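Local structure of Acarbose/maltose binding protein GacH (Streptomyces glaucescens, 3K01) at residues A[116-121]-A[337-342]; A[324-329]-A[342-347]; A[136-141]-A[298-303]; A[333-338]-A[351-356]. The protein serves as the acarbose-binding solute receptor of an ABC transporter, binding acarbose and an acarbose homolog and probably also maltose. All blocks are in the same frame, centred on the assembly; numbering follows the deposited sequence.

Interaction 1: residues A[116-121]-A[337-342]; sequences GSDHLP and TRTSVY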
loop_
_atom_site.group_PDB
_atom_site.type_symbol
_atom_site.label_atom_id
_atom_site.label_comp_id
_atom_site.label_asym_id
_atom_site.label_seq_id
_atom_site.Cartn_x
_atom_site.Cartn_y
_atom_site.Cartn_z
ATOM N N GLY A 116 12.244 -9.099 -15.642
ATOM C CA GLY A 116 10.882 -9.648 -15.631
ATOM C C GLY A 116 10.253 -10.389 -14.437
ATOM O O GLY A 116 9.250 -9.929 -13.890
ATOM N N SER A 117 10.832 -11.522 -14.035
ATOM C CA SER A 117 10.283 -12.438 -13.024
ATOM C C SER A 117 10.788 -12.181 -11.630
ATOM O O SER A 117 10.416 -12.840 -10.671
ATOM C CB SER A 117 10.551 -13.863 -13.386
ATOM O OG SER A 117 9.620 -14.677 -12.695
ATOM N N ASP A 118 11.688 -11.233 -11.549
ATOM C CA ASP A 118 12.300 -10.807 -10.339
ATOM C C ASP A 118 11.273 -10.133 -9.401
ATOM O O ASP A 118 11.452 -10.106 -8.219
ATOM C CB ASP A 118 13.406 -9.808 -10.745
ATOM C CG ASP A 118 14.438 -9.554 -9.672
ATOM O OD1 ASP A 118 14.632 -10.311 -8.743
ATOM O OD2 ASP A 118 15.128 -8.552 -9.809
ATOM N N HIS A 119 10.195 -9.568 -9.921
ATOM C CA HIS A 119 9.326 -8.781 -9.029
ATOM C C HIS A 119 8.455 -9.648 -8.135
ATOM O O HIS A 119 7.998 -10.724 -8.536
ATOM C CB HIS A 119 8.457 -7.819 -9.819
ATOM C CG HIS A 119 9.239 -6.797 -10.565
ATOM N ND1 HIS A 119 9.763 -5.675 -9.963
ATOM C CD2 HIS A 119 9.622 -6.742 -11.861
ATOM C CE1 HIS A 119 10.408 -4.955 -10.860
ATOM N NE2 HIS A 119 10.356 -5.596 -12.017
ATOM N N LEU A 120 8.222 -9.172 -6.917
ATOM C CA LEU A 120 7.231 -9.782 -6.036
ATOM C C LEU A 120 5.923 -9.965 -6.795
ATOM O O LEU A 120 5.518 -9.100 -7.561
ATOM C CB LEU A 120 7.008 -8.895 -4.816
ATOM C CG LEU A 120 8.187 -8.817 -3.834
ATOM C CD1 LEU A 120 7.969 -7.656 -2.856
ATOM C CD2 LEU A 120 8.411 -10.130 -3.068
ATOM N N PRO A 121 5.229 -11.097 -6.568
ATOM C CA PRO A 121 4.071 -11.394 -7.435
ATOM C C PRO A 121 2.963 -10.333 -7.336
ATOM O O PRO A 121 2.342 -9.959 -8.339
ATOM C CB PRO A 121 3.600 -12.768 -6.931
ATOM C CG PRO A 121 4.112 -12.840 -5.528
ATOM C CD PRO A 121 5.472 -12.162 -5.582
ATOM N N THR A 337 10.617 -3.830 -5.046
ATOM C CA THR A 337 9.750 -4.881 -5.541
ATOM C C THR A 337 10.525 -6.059 -6.082
ATOM O O THR A 337 9.961 -7.138 -6.255
ATOM C CB THR A 337 8.836 -4.383 -6.636
ATOM O OG1 THR A 337 9.627 -3.971 -7.774
ATOM C CG2 THR A 337 8.018 -3.218 -6.138
ATOM N N ARG A 338 11.808 -5.899 -6.335
ATOM C CA ARG A 338 12.620 -6.997 -6.924
ATOM C C ARG A 338 13.149 -7.933 -5.856
ATOM O O ARG A 338 13.792 -7.498 -4.962
ATOM C CB ARG A 338 13.781 -6.399 -7.705
ATOM C CG ARG A 338 13.344 -5.857 -9.067
ATOM C CD ARG A 338 14.527 -5.283 -9.839
ATOM N NE ARG A 338 14.129 -4.881 -11.172
ATOM C CZ ARG A 338 14.054 -5.728 -12.163
ATOM N NH1 ARG A 338 14.632 -6.884 -12.107
ATOM N NH2 ARG A 338 13.447 -5.381 -13.246
ATOM N N THR A 339 12.866 -9.212 -5.979
ATOM C CA THR A 339 13.284 -10.158 -4.956
ATOM C C THR A 339 14.807 -10.181 -4.799
ATOM O O THR A 339 15.321 -10.304 -3.687
ATOM C CB THR A 339 12.716 -11.565 -5.214
ATOM O OG1 THR A 339 13.255 -12.074 -6.435
ATOM C CG2 THR A 339 11.212 -11.530 -5.325
ATOM N N SER A 340 15.520 -10.001 -5.902
ATOM C CA SER A 340 16.985 -10.014 -5.880
ATOM C C SER A 340 17.547 -8.913 -5.009
ATOM O O SER A 340 18.608 -9.089 -4.374
ATOM C CB SER A 340 17.566 -9.884 -7.296
ATOM O OG SER A 340 17.290 -8.611 -7.886
ATOM N N VAL A 341 16.859 -7.766 -4.962
ATOM C CA VAL A 341 17.409 -6.617 -4.262
ATOM C C VAL A 341 17.414 -6.847 -2.746
ATOM O O VAL A 341 18.286 -6.355 -2.040
ATOM C CB VAL A 341 16.637 -5.340 -4.653
ATOM C CG1 VAL A 341 17.102 -4.130 -3.868
ATOM C CG2 VAL A 341 16.829 -5.077 -6.155
ATOM N N TYR A 342 16.472 -7.646 -2.248
ATOM C CA TYR A 342 16.437 -7.986 -0.821
ATOM C C TYR A 342 17.636 -8.805 -0.372
ATOM O O TYR A 342 17.901 -8.885 0.821
ATOM C CB TYR A 342 15.127 -8.724 -0.467
ATOM C CG TYR A 342 13.927 -7.801 -0.440
ATOM C CD1 TYR A 342 13.622 -7.073 0.700
ATOM C CD2 TYR A 342 13.107 -7.657 -1.557
ATOM C CE1 TYR A 342 12.525 -6.209 0.725
ATOM C CE2 TYR A 342 12.003 -6.835 -1.541
ATOM C CZ TYR A 342 11.715 -6.104 -0.397
ATOM O OH TYR A 342 10.637 -5.260 -0.352
HETATM O O HOH W 1 10.638 -4.035 -14.352
#

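Interaction 2: residues A[324-329]-A[342-347]; sequences VQQQTT and YEVPSV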
loop_
_atom_site.group_PDB
_atom_site.type_symbol
_atom_site.label_atom_id
_atom_site.label_comp_id
_atom_site.label_asym_id
_atom_site.label_seq_id
_atom_site.Cartn_x
_atom_site.Cartn_y
_atom_site.Cartn_z
ATOM N N VAL A 324 18.760 0.655 -9.508
ATOM C CA VAL A 324 18.021 1.816 -9.003
ATOM C C VAL A 324 17.185 1.490 -7.748
ATOM O O VAL A 324 17.168 2.283 -6.814
ATOM C CB VAL A 324 17.190 2.488 -10.099
ATOM C CG1 VAL A 324 16.297 3.589 -9.534
ATOM C CG2 VAL A 324 18.129 3.076 -11.179
ATOM N N GLN A 325 16.561 0.319 -7.702
ATOM C CA GLN A 325 15.800 -0.085 -6.517
ATOM C C GLN A 325 16.701 -0.196 -5.304
ATOM O O GLN A 325 16.314 0.230 -4.192
ATOM C CB GLN A 325 15.064 -1.399 -6.783
ATOM C CG GLN A 325 13.954 -1.236 -7.834
ATOM C CD GLN A 325 12.835 -2.239 -7.708
ATOM O OE1 GLN A 325 11.985 -2.348 -8.615
ATOM N NE2 GLN A 325 12.782 -2.942 -6.617
ATOM N N GLN A 326 17.911 -0.717 -5.497
ATOM C CA GLN A 326 18.873 -0.805 -4.396
ATOM C C GLN A 326 19.271 0.559 -3.897
ATOM O O GLN A 326 19.268 0.808 -2.704
ATOM C CB GLN A 326 20.108 -1.570 -4.846
ATOM C CG GLN A 326 21.197 -1.617 -3.773
ATOM C CD GLN A 326 22.444 -2.293 -4.274
ATOM O OE1 GLN A 326 22.391 -3.144 -5.165
ATOM N NE2 GLN A 326 23.577 -1.924 -3.695
ATOM N N GLN A 327 19.626 1.458 -4.802
ATOM C CA GLN A 327 19.975 2.821 -4.382
ATOM C C GLN A 327 18.823 3.504 -3.641
ATOM O O GLN A 327 19.045 4.242 -2.682
ATOM C CB GLN A 327 20.363 3.648 -5.588
ATOM C CG GLN A 327 21.633 3.209 -6.285
ATOM C CD GLN A 327 21.869 4.001 -7.539
ATOM O OE1 GLN A 327 21.165 3.834 -8.547
ATOM N NE2 GLN A 327 22.850 4.890 -7.491
ATOM N N THR A 328 17.585 3.257 -4.082
ATOM C CA THR A 328 16.422 3.853 -3.457
ATOM C C THR A 328 16.317 3.376 -2.005
ATOM O O THR A 328 16.071 4.188 -1.105
ATOM C CB THR A 328 15.172 3.489 -4.235
ATOM O OG1 THR A 328 15.295 3.973 -5.596
ATOM C CG2 THR A 328 13.976 4.111 -3.613
ATOM N N THR A 329 16.486 2.083 -1.761
ATOM C CA THR A 329 16.449 1.608 -0.376
ATOM C C THR A 329 17.587 2.209 0.451
ATOM O O THR A 329 17.359 2.658 1.584
ATOM C CB THR A 329 16.475 0.080 -0.309
ATOM O OG1 THR A 329 15.344 -0.430 -1.043
ATOM C CG2 THR A 329 16.433 -0.411 1.141
ATOM N N TYR A 342 16.472 -7.646 -2.248
ATOM C CA TYR A 342 16.437 -7.986 -0.821
ATOM C C TYR A 342 17.636 -8.805 -0.372
ATOM O O TYR A 342 17.901 -8.885 0.821
ATOM C CB TYR A 342 15.127 -8.724 -0.467
ATOM C CG TYR A 342 13.927 -7.801 -0.440
ATOM C CD1 TYR A 342 13.622 -7.073 0.700
ATOM C CD2 TYR A 342 13.107 -7.657 -1.557
ATOM C CE1 TYR A 342 12.525 -6.209 0.725
ATOM C CE2 TYR A 342 12.003 -6.835 -1.541
ATOM C CZ TYR A 342 11.715 -6.104 -0.397
ATOM O OH TYR A 342 10.637 -5.260 -0.352
ATOM N N GLU A 343 18.342 -9.429 -1.322
ATOM C CA GLU A 343 19.552 -10.180 -0.986
ATOM C C GLU A 343 20.821 -9.345 -0.921
ATOM O O GLU A 343 21.871 -9.827 -0.508
ATOM C CB GLU A 343 19.747 -11.336 -1.961
ATOM C CG GLU A 343 18.736 -12.430 -1.782
ATOM C CD GLU A 343 18.958 -13.592 -2.716
ATOM O OE1 GLU A 343 19.863 -13.513 -3.585
ATOM O OE2 GLU A 343 18.216 -14.581 -2.595
ATOM N N VAL A 344 20.742 -8.085 -1.327
ATOM C CA VAL A 344 21.888 -7.195 -1.231
ATOM C C VAL A 344 22.108 -6.873 0.248
ATOM O O VAL A 344 21.158 -6.521 0.953
ATOM C CB VAL A 344 21.633 -5.911 -2.019
ATOM C CG1 VAL A 344 22.776 -4.940 -1.863
ATOM C CG2 VAL A 344 21.403 -6.230 -3.512
ATOM N N PRO A 345 23.331 -7.063 0.760
ATOM C CA PRO A 345 23.516 -6.924 2.204
ATOM C C PRO A 345 23.008 -5.606 2.799
ATOM O O PRO A 345 22.412 -5.618 3.885
ATOM C CB PRO A 345 25.031 -7.082 2.381
ATOM C CG PRO A 345 25.369 -8.063 1.279
ATOM C CD PRO A 345 24.540 -7.589 0.098
ATOM N N SER A 346 23.228 -4.491 2.114
ATOM C CA SER A 346 22.806 -3.185 2.597
ATOM C C SER A 346 21.292 -3.003 2.569
ATOM O O SER A 346 20.767 -2.080 3.209
ATOM C CB SER A 346 23.453 -2.075 1.776
ATOM O OG SER A 346 23.187 -2.274 0.393
ATOM N N VAL A 347 20.609 -3.861 1.815
ATOM C CA VAL A 347 19.147 -3.853 1.747
ATOM C C VAL A 347 18.603 -4.752 2.843
ATOM O O VAL A 347 17.728 -4.342 3.610
ATOM C CB VAL A 347 18.650 -4.240 0.361
ATOM C CG1 VAL A 347 17.124 -4.388 0.360
ATOM C CG2 VAL A 347 19.102 -3.178 -0.658
#

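Interaction 3: residues A[136-141]-A[298-303]; sequences VPQVID and WNLSVY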
loop_
_atom_site.group_PDB
_atom_site.type_symbol
_atom_site.label_atom_id
_atom_site.label_comp_id
_atom_site.label_asym_id
_atom_site.label_seq_id
_atom_site.Cartn_x
_atom_site.Cartn_y
_atom_site.Cartn_z
ATOM N N VAL A 136 5.586 -0.742 -14.844
ATOM C CA VAL A 136 6.619 -1.576 -14.225
ATOM C C VAL A 136 6.666 -1.228 -12.719
ATOM O O VAL A 136 6.449 -0.085 -12.333
ATOM C CB VAL A 136 8.024 -1.397 -14.856
ATOM C CG1 VAL A 136 8.006 -1.918 -16.296
ATOM C CG2 VAL A 136 8.479 0.069 -14.829
ATOM N N PRO A 137 6.956 -2.217 -11.868
ATOM C CA PRO A 137 6.930 -1.943 -10.414
ATOM C C PRO A 137 8.110 -1.134 -9.943
ATOM O O PRO A 137 9.222 -1.237 -10.480
ATOM C CB PRO A 137 6.981 -3.351 -9.794
ATOM C CG PRO A 137 6.581 -4.293 -10.916
ATOM C CD PRO A 137 7.215 -3.638 -12.125
ATOM N N GLN A 138 7.885 -0.354 -8.894
ATOM C CA GLN A 138 8.939 0.481 -8.319
ATOM C C GLN A 138 9.124 0.199 -6.818
ATOM O O GLN A 138 10.175 -0.319 -6.418
ATOM C CB GLN A 138 8.669 1.950 -8.573
ATOM C CG GLN A 138 9.825 2.838 -8.178
ATOM C CD GLN A 138 9.424 4.272 -8.112
ATOM O OE1 GLN A 138 8.421 4.599 -7.471
ATOM N NE2 GLN A 138 10.175 5.168 -8.794
ATOM N N VAL A 139 8.111 0.495 -5.995
ATOM C CA VAL A 139 8.214 0.209 -4.554
ATOM C C VAL A 139 6.897 -0.381 -4.066
ATOM O O VAL A 139 5.831 -0.186 -4.675
ATOM C CB VAL A 139 8.557 1.473 -3.718
ATOM C CG1 VAL A 139 9.955 2.018 -4.048
ATOM C CG2 VAL A 139 7.540 2.533 -3.910
ATOM N N ILE A 140 6.968 -1.109 -2.957
ATOM C CA ILE A 140 5.779 -1.723 -2.335
ATOM C C ILE A 140 5.682 -1.310 -0.876
ATOM O O ILE A 140 6.693 -1.034 -0.242
ATOM C CB ILE A 140 5.848 -3.285 -2.457
ATOM C CG1 ILE A 140 4.574 -3.996 -1.932
ATOM C CG2 ILE A 140 7.118 -3.851 -1.803
ATOM C CD1 ILE A 140 4.383 -5.382 -2.534
ATOM N N ASP A 141 4.459 -1.262 -0.360
ATOM C CA ASP A 141 4.314 -1.191 1.083
ATOM C C ASP A 141 3.015 -1.892 1.485
ATOM O O ASP A 141 2.284 -2.445 0.646
ATOM C CB ASP A 141 4.417 0.258 1.584
ATOM C CG ASP A 141 3.373 1.159 0.995
ATOM O OD1 ASP A 141 2.250 0.693 0.717
ATOM O OD2 ASP A 141 3.666 2.363 0.798
ATOM N N TRP A 298 4.117 2.059 -5.482
ATOM C CA TRP A 298 4.201 2.868 -6.698
ATOM C C TRP A 298 4.815 2.052 -7.801
ATOM O O TRP A 298 5.707 1.247 -7.569
ATOM C CB TRP A 298 5.081 4.118 -6.476
ATOM C CG TRP A 298 4.478 5.096 -5.489
ATOM C CD1 TRP A 298 4.643 5.104 -4.136
ATOM C CD2 TRP A 298 3.552 6.139 -5.789
ATOM N NE1 TRP A 298 3.898 6.117 -3.585
ATOM C CE2 TRP A 298 3.221 6.773 -4.575
ATOM C CE3 TRP A 298 2.998 6.632 -6.985
ATOM C CZ2 TRP A 298 2.341 7.861 -4.512
ATOM C CZ3 TRP A 298 2.123 7.706 -6.929
ATOM C CH2 TRP A 298 1.794 8.304 -5.691
ATOM N N ASN A 299 4.339 2.349 -9.006
ATOM C CA ASN A 299 4.811 1.809 -10.266
ATOM C C ASN A 299 5.208 2.985 -11.148
ATOM O O ASN A 299 5.011 4.152 -10.806
ATOM C CB ASN A 299 3.678 0.981 -10.897
ATOM C CG ASN A 299 3.323 -0.237 -10.066
ATOM O OD1 ASN A 299 4.152 -0.777 -9.350
ATOM N ND2 ASN A 299 2.083 -0.687 -10.175
ATOM N N LEU A 300 5.717 2.652 -12.331
ATOM C CA LEU A 300 6.018 3.648 -13.369
ATOM C C LEU A 300 5.309 3.271 -14.645
ATOM O O LEU A 300 5.367 2.116 -15.073
ATOM C CB LEU A 300 7.511 3.702 -13.647
ATOM C CG LEU A 300 8.334 4.008 -12.399
ATOM C CD1 LEU A 300 9.592 3.143 -12.351
ATOM C CD2 LEU A 300 8.596 5.489 -12.306
ATOM N N SER A 301 4.624 4.248 -15.228
ATOM C CA SER A 301 3.857 4.035 -16.449
ATOM C C SER A 301 4.250 5.042 -17.508
ATOM O O SER A 301 4.801 6.104 -17.208
ATOM C CB SER A 301 2.372 4.173 -16.141
ATOM O OG SER A 301 1.985 3.179 -15.216
ATOM N N VAL A 302 3.954 4.705 -18.751
ATOM C CA VAL A 302 4.258 5.540 -19.902
ATOM C C VAL A 302 2.935 6.101 -20.416
ATOM O O VAL A 302 1.966 5.360 -20.570
ATOM C CB VAL A 302 4.958 4.715 -20.988
ATOM C CG1 VAL A 302 5.181 5.572 -22.231
ATOM C CG2 VAL A 302 6.298 4.125 -20.482
ATOM N N TYR A 303 2.898 7.410 -20.646
ATOM C CA TYR A 303 1.718 8.046 -21.200
ATOM C C TYR A 303 1.434 7.556 -22.612
ATOM O O TYR A 303 2.328 7.509 -23.466
ATOM C CB TYR A 303 1.933 9.545 -21.153
ATOM C CG TYR A 303 0.956 10.372 -21.959
ATOM C CD1 TYR A 303 -0.431 10.210 -21.826
ATOM C CD2 TYR A 303 1.426 11.326 -22.852
ATOM C CE1 TYR A 303 -1.320 10.988 -22.573
ATOM C CE2 TYR A 303 0.532 12.122 -23.600
ATOM C CZ TYR A 303 -0.822 11.935 -23.446
ATOM O OH TYR A 303 -1.715 12.691 -24.202
#

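Interaction 4: residues A[333-338]-A[351-356]; sequences SLLPTR and EMVKFF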
loop_
_atom_site.group_PDB
_atom_site.type_symbol
_atom_site.label_atom_id
_atom_site.label_comp_id
_atom_site.label_asym_id
_atom_site.label_seq_id
_atom_site.Cartn_x
_atom_site.Cartn_y
_atom_site.Cartn_z
ATOM N N SER A 333 15.105 4.232 2.150
ATOM C CA SER A 333 14.476 3.144 2.908
ATOM C C SER A 333 13.086 2.776 2.384
ATOM O O SER A 333 12.260 2.237 3.127
ATOM C CB SER A 333 14.408 3.493 4.397
ATOM O OG SER A 333 15.727 3.605 4.905
ATOM N N LEU A 334 12.827 3.039 1.101
ATOM C CA LEU A 334 11.620 2.522 0.455
ATOM C C LEU A 334 11.822 1.079 0.094
ATOM O O LEU A 334 12.939 0.655 -0.226
ATOM C CB LEU A 334 11.270 3.352 -0.775
ATOM C CG LEU A 334 10.917 4.804 -0.480
ATOM C CD1 LEU A 334 10.763 5.596 -1.775
ATOM C CD2 LEU A 334 9.656 4.893 0.408
ATOM N N LEU A 335 10.749 0.306 0.103
ATOM C CA LEU A 335 10.875 -1.141 -0.025
ATOM C C LEU A 335 10.855 -1.563 -1.500
ATOM O O LEU A 335 9.943 -1.197 -2.225
ATOM C CB LEU A 335 9.743 -1.859 0.737
ATOM C CG LEU A 335 9.644 -1.455 2.211
ATOM C CD1 LEU A 335 8.356 -1.973 2.816
ATOM C CD2 LEU A 335 10.864 -1.966 3.009
ATOM N N PRO A 336 11.864 -2.352 -1.923
ATOM C CA PRO A 336 11.903 -2.731 -3.338
ATOM C C PRO A 336 10.856 -3.742 -3.743
ATOM O O PRO A 336 10.300 -4.472 -2.914
ATOM C CB PRO A 336 13.296 -3.340 -3.513
ATOM C CG PRO A 336 13.840 -3.570 -2.133
ATOM C CD PRO A 336 12.996 -2.892 -1.129
ATOM N N THR A 337 10.617 -3.830 -5.046
ATOM C CA THR A 337 9.750 -4.881 -5.541
ATOM C C THR A 337 10.525 -6.059 -6.082
ATOM O O THR A 337 9.961 -7.138 -6.255
ATOM C CB THR A 337 8.836 -4.383 -6.636
ATOM O OG1 THR A 337 9.627 -3.971 -7.774
ATOM C CG2 THR A 337 8.018 -3.218 -6.138
ATOM N N ARG A 338 11.808 -5.899 -6.335
ATOM C CA ARG A 338 12.620 -6.997 -6.924
ATOM C C ARG A 338 13.149 -7.933 -5.856
ATOM O O ARG A 338 13.792 -7.498 -4.962
ATOM C CB ARG A 338 13.781 -6.399 -7.705
ATOM C CG ARG A 338 13.344 -5.857 -9.067
ATOM C CD ARG A 338 14.527 -5.283 -9.839
ATOM N NE ARG A 338 14.129 -4.881 -11.172
ATOM C CZ ARG A 338 14.054 -5.728 -12.163
ATOM N NH1 ARG A 338 14.632 -6.884 -12.107
ATOM N NH2 ARG A 338 13.447 -5.381 -13.246
ATOM N N GLU A 351 16.845 -0.730 8.091
ATOM C CA GLU A 351 15.869 -0.722 9.201
ATOM C C GLU A 351 14.425 -1.015 8.731
ATOM O O GLU A 351 13.693 -1.799 9.343
ATOM C CB GLU A 351 15.911 0.618 9.967
ATOM C CG GLU A 351 14.897 0.621 11.147
ATOM C CD GLU A 351 14.900 1.843 12.075
ATOM O OE1 GLU A 351 14.477 2.923 11.643
ATOM O OE2 GLU A 351 15.263 1.682 13.274
ATOM N N MET A 352 14.033 -0.388 7.638
ATOM C CA MET A 352 12.659 -0.552 7.163
ATOM C C MET A 352 12.407 -1.934 6.557
ATOM O O MET A 352 11.334 -2.517 6.729
ATOM C CB MET A 352 12.332 0.553 6.175
ATOM C CG MET A 352 10.859 0.707 5.947
ATOM S SD MET A 352 10.019 1.445 7.381
ATOM C CE MET A 352 10.384 3.191 7.214
ATOM N N VAL A 353 13.412 -2.478 5.862
ATOM C CA VAL A 353 13.314 -3.816 5.315
ATOM C C VAL A 353 13.194 -4.822 6.466
ATOM O O VAL A 353 12.384 -5.746 6.431
ATOM C CB VAL A 353 14.540 -4.107 4.448
ATOM C CG1 VAL A 353 14.588 -5.560 4.093
ATOM C CG2 VAL A 353 14.496 -3.248 3.204
ATOM N N LYS A 354 13.983 -4.605 7.512
ATOM C CA LYS A 354 13.919 -5.498 8.669
ATOM C C LYS A 354 12.549 -5.448 9.336
ATOM O O LYS A 354 12.003 -6.477 9.737
ATOM C CB LYS A 354 15.006 -5.159 9.686
ATOM C CG LYS A 354 16.388 -5.497 9.178
ATOM C CD LYS A 354 17.498 -5.163 10.193
ATOM C CE LYS A 354 17.571 -3.668 10.532
ATOM N NZ LYS A 354 18.715 -3.429 11.503
ATOM N N PHE A 355 11.996 -4.242 9.476
ATOM C CA PHE A 355 10.667 -4.111 10.074
ATOM C C PHE A 355 9.568 -4.715 9.219
ATOM O O PHE A 355 8.661 -5.344 9.774
ATOM C CB PHE A 355 10.290 -2.654 10.312
ATOM C CG PHE A 355 10.888 -2.010 11.541
ATOM C CD1 PHE A 355 10.871 -2.657 12.773
ATOM C CD2 PHE A 355 11.367 -0.707 11.477
ATOM C CE1 PHE A 355 11.368 -2.023 13.917
ATOM C CE2 PHE A 355 11.887 -0.070 12.636
ATOM C CZ PHE A 355 11.861 -0.737 13.831
ATOM N N PHE A 356 9.622 -4.522 7.893
ATOM C CA PHE A 356 8.450 -4.746 7.030
ATOM C C PHE A 356 8.443 -5.897 6.083
ATOM O O PHE A 356 7.394 -6.223 5.546
ATOM C CB PHE A 356 8.081 -3.484 6.240
ATOM C CG PHE A 356 7.357 -2.486 7.077
ATOM C CD1 PHE A 356 5.973 -2.506 7.206
ATOM C CD2 PHE A 356 8.082 -1.575 7.809
ATOM C CE1 PHE A 356 5.340 -1.573 8.064
ATOM C CE2 PHE A 356 7.449 -0.660 8.631
ATOM C CZ PHE A 356 6.082 -0.682 8.748
HETATM O O HOH W 2 15.748 2.597 7.433
#

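Interaction 1: residues A[116-121]-A[337-342]
Asp118 and Arg338 carry the ionic part of this contact. NH1 of Arg338 stands 2.9 Å from OD2 of Asp118, meeting its anti lone pair, with the oxygen lying somewhat out of the guanidinium plane, while the two side chains cross at about a right angle. NE of Arg338 is occupied by the carbonyl of Ser320. With CG of Asp118 anti to the backbone N (chi1 -163°), the other oxygen, OD1, receives the Ser340 N-H at 3.0 Å on its syn side, tilted out of the carboxylate plane; OG of Ser340 stands 2.9 Å from OD2, within reach of both carboxylate oxygens. The backbones also join. Thr339 N donates to Asp118 O at 2.8 Å in a straight bond (180°), and Leu120 N donates to Thr337 O, also at 2.8 Å. These two bonds flank His119 and Arg338 and make an isolated beta bridge between two loops more than 200 residues apart in sequence. The His119 ring uses ND1, in plane, to reach OG1 of Thr337 at 2.8 Å. Its other nitrogen, NE2, lies over one face of the Arg338 guanidinium, whose plane is turned 64° from the ring, and is 2.8 Å from water 1; this water also receives a weak bond from Arg338 NH2. Apolar contact is limited: Leu120 CD2 touches CG2 of Thr339 at 3.9 Å, and its other methyl, CD1, reaches the Tyr342 ring obliquely.

Interaction 2: residues A[324-329]-A[342-347]
Gln326 lays the flat end of its side chain against Val344, crossing it at about a right angle. Its CG is anti to the backbone N (chi1 176°) and the chain stays extended beyond, which carries the amide away from its own helix and onto both valine methyls. CD of Gln326 is 3.6 Å from CG1 of Val344, and OE1 of Gln326 comes equally close, 3.6 Å, to CG2 of the same residue. The amide therefore packs through van der Waals contact, while its NE2 bonds to Glu330, one turn further along the helix. OG of Ser346 binds the same Glu330 carboxylate oxygen, so the glutamate ties the two segments together where no direct hydrogen bond does. Val347 is the second large contributor. Its CG2 rests 4.1 Å from CG of Gln326, at the aliphatic middle of the glutamine chain, and its CG1 lies 4.1 Å from CG2 of Thr329. Thr329 turns that methyl to the valine; its hydroxyl goes to the carbonyl of Leu334, so the residue splits into an apolar and a polar half. Val344 sits at the N-cap position of helix 345-348, and its carbonyl accepts from Val347 N at 2.8 Å, closing the first turn there, with methyls of both valines touching helix 322-332. The contact is helix-to-helix packing through valine methyls and an amide, reinforced by Glu330, between two helices consecutive in the chain.

Interaction 3: residues A[136-141]-A[298-303]
Gln138 lies beside Trp298, the two side chains pointing the same way from neighbouring antiparallel strands. At the root of the glutamine, CB approaches the carbonyl oxygen of Trp298 to 3.2 Å. The next atom, CG, comes near CD1 of Leu300, and the chain stays extended beyond it. At the tip the amide divides its contacts: OE1 of Gln138 lies 3.5 Å from CB of Trp298 and accepts a hydrogen bond from NE of Arg89, whereas NE2 of Gln138 packs 3.9 Å from CD2 of Leu300. The amide plane stands 64° from the indole plane. Gln138 and Val139 both face Trp298, a classic beta bulge: Val139 N donates to Trp298 O at 3.0 Å, and Gln138 N adds a weak bond to the same oxygen. Trp298 N returns a bond to Val139 O at 2.9 Å, and beyond the bulge Val136 and Leu300 form a second hydrogen-bonded pair, with Leu300 N 2.8 Å from Val136 O. On the face carrying Val136, Val139, Trp298 and Leu300, CG2 of Val139 meets the indole edge at CD1, 3.9 Å away. Strand 87-91 flanks strand 293-302 through backbone bonds to Asn299 and Ser301, and Arg89 also makes a cation-pi contact with Trp298. Helix 309-320 covers Val136 and Leu300. Strand 132-148 continues to pair with strands 254-259 and 279-283, consistent with a connection between the two lobes of this receptor family.

Interaction 4: residues A[333-338]-A[351-356]
Leu335 swings its CG anti to its own carbonyl carbon (chi1 -55°), which sends both methyls at one side of helix 351-360. In Val353, CG1 is anti to the backbone N (chi1 169°) and CG2 is left anti to the carbonyl carbon; CD2 of Leu335 settles 3.9 Å from CG2 of Val353. The same CD2 also lies 3.8 Å from CA of Val353 and 3.8 Å from the carbonyl oxygen of Met352, so it beds on helix backbone as much as on side chains. The second methyl, CD1, reaches one turn further along, 3.8 Å from CB of Phe356, and the two side chains cross at about a right angle. This is a loop packed against a helix later in the chain, past the short helix 345-348: residues 333-338 come straight after helix 322-332, and Ser333, with a positive phi of 63°, is the first to leave that helix, taking the left-handed conformation. Its carbonyl oxygen then lies 3.5 Å from CB of Met352. On the polar side, OG of Ser333 lies 2.7 Å from water 2, which accepts a weak bond from Met352 N at 3.4 Å. Asn350, just before the helix, uses both ends of its amide: ND2 donates to OG of Ser333, and OD1 receives the Val353 N-H. Helix 264-268 lies against Met352 and Phe356 through Ile264, while Pro336 packs on Gln325 and Thr329 of helix 322-332.

Overall arrangement
The loop 333-344 ties the four contacts together. Interactions 1 and 4 share Thr337 and Arg338, and their centres lie about 12 Å apart; interactions 1 and 2 share Tyr342, with centres about 11 Å apart. Interactions 2 and 4 are the closest pair, about 8 Å between centres, and Tyr342 OH, 2.7 Å from Pro336 O, links them. Interaction 3 is a strand pair of the sheet against which this loop lies: Ile140 N is 3.1 Å from Leu335 O, a probable hydrogen bond to the loop of interaction 4, while Pro137 packs against His119 and Thr337 of interaction 1. The centre of interaction 3 is about 17 Å from that of interaction 2.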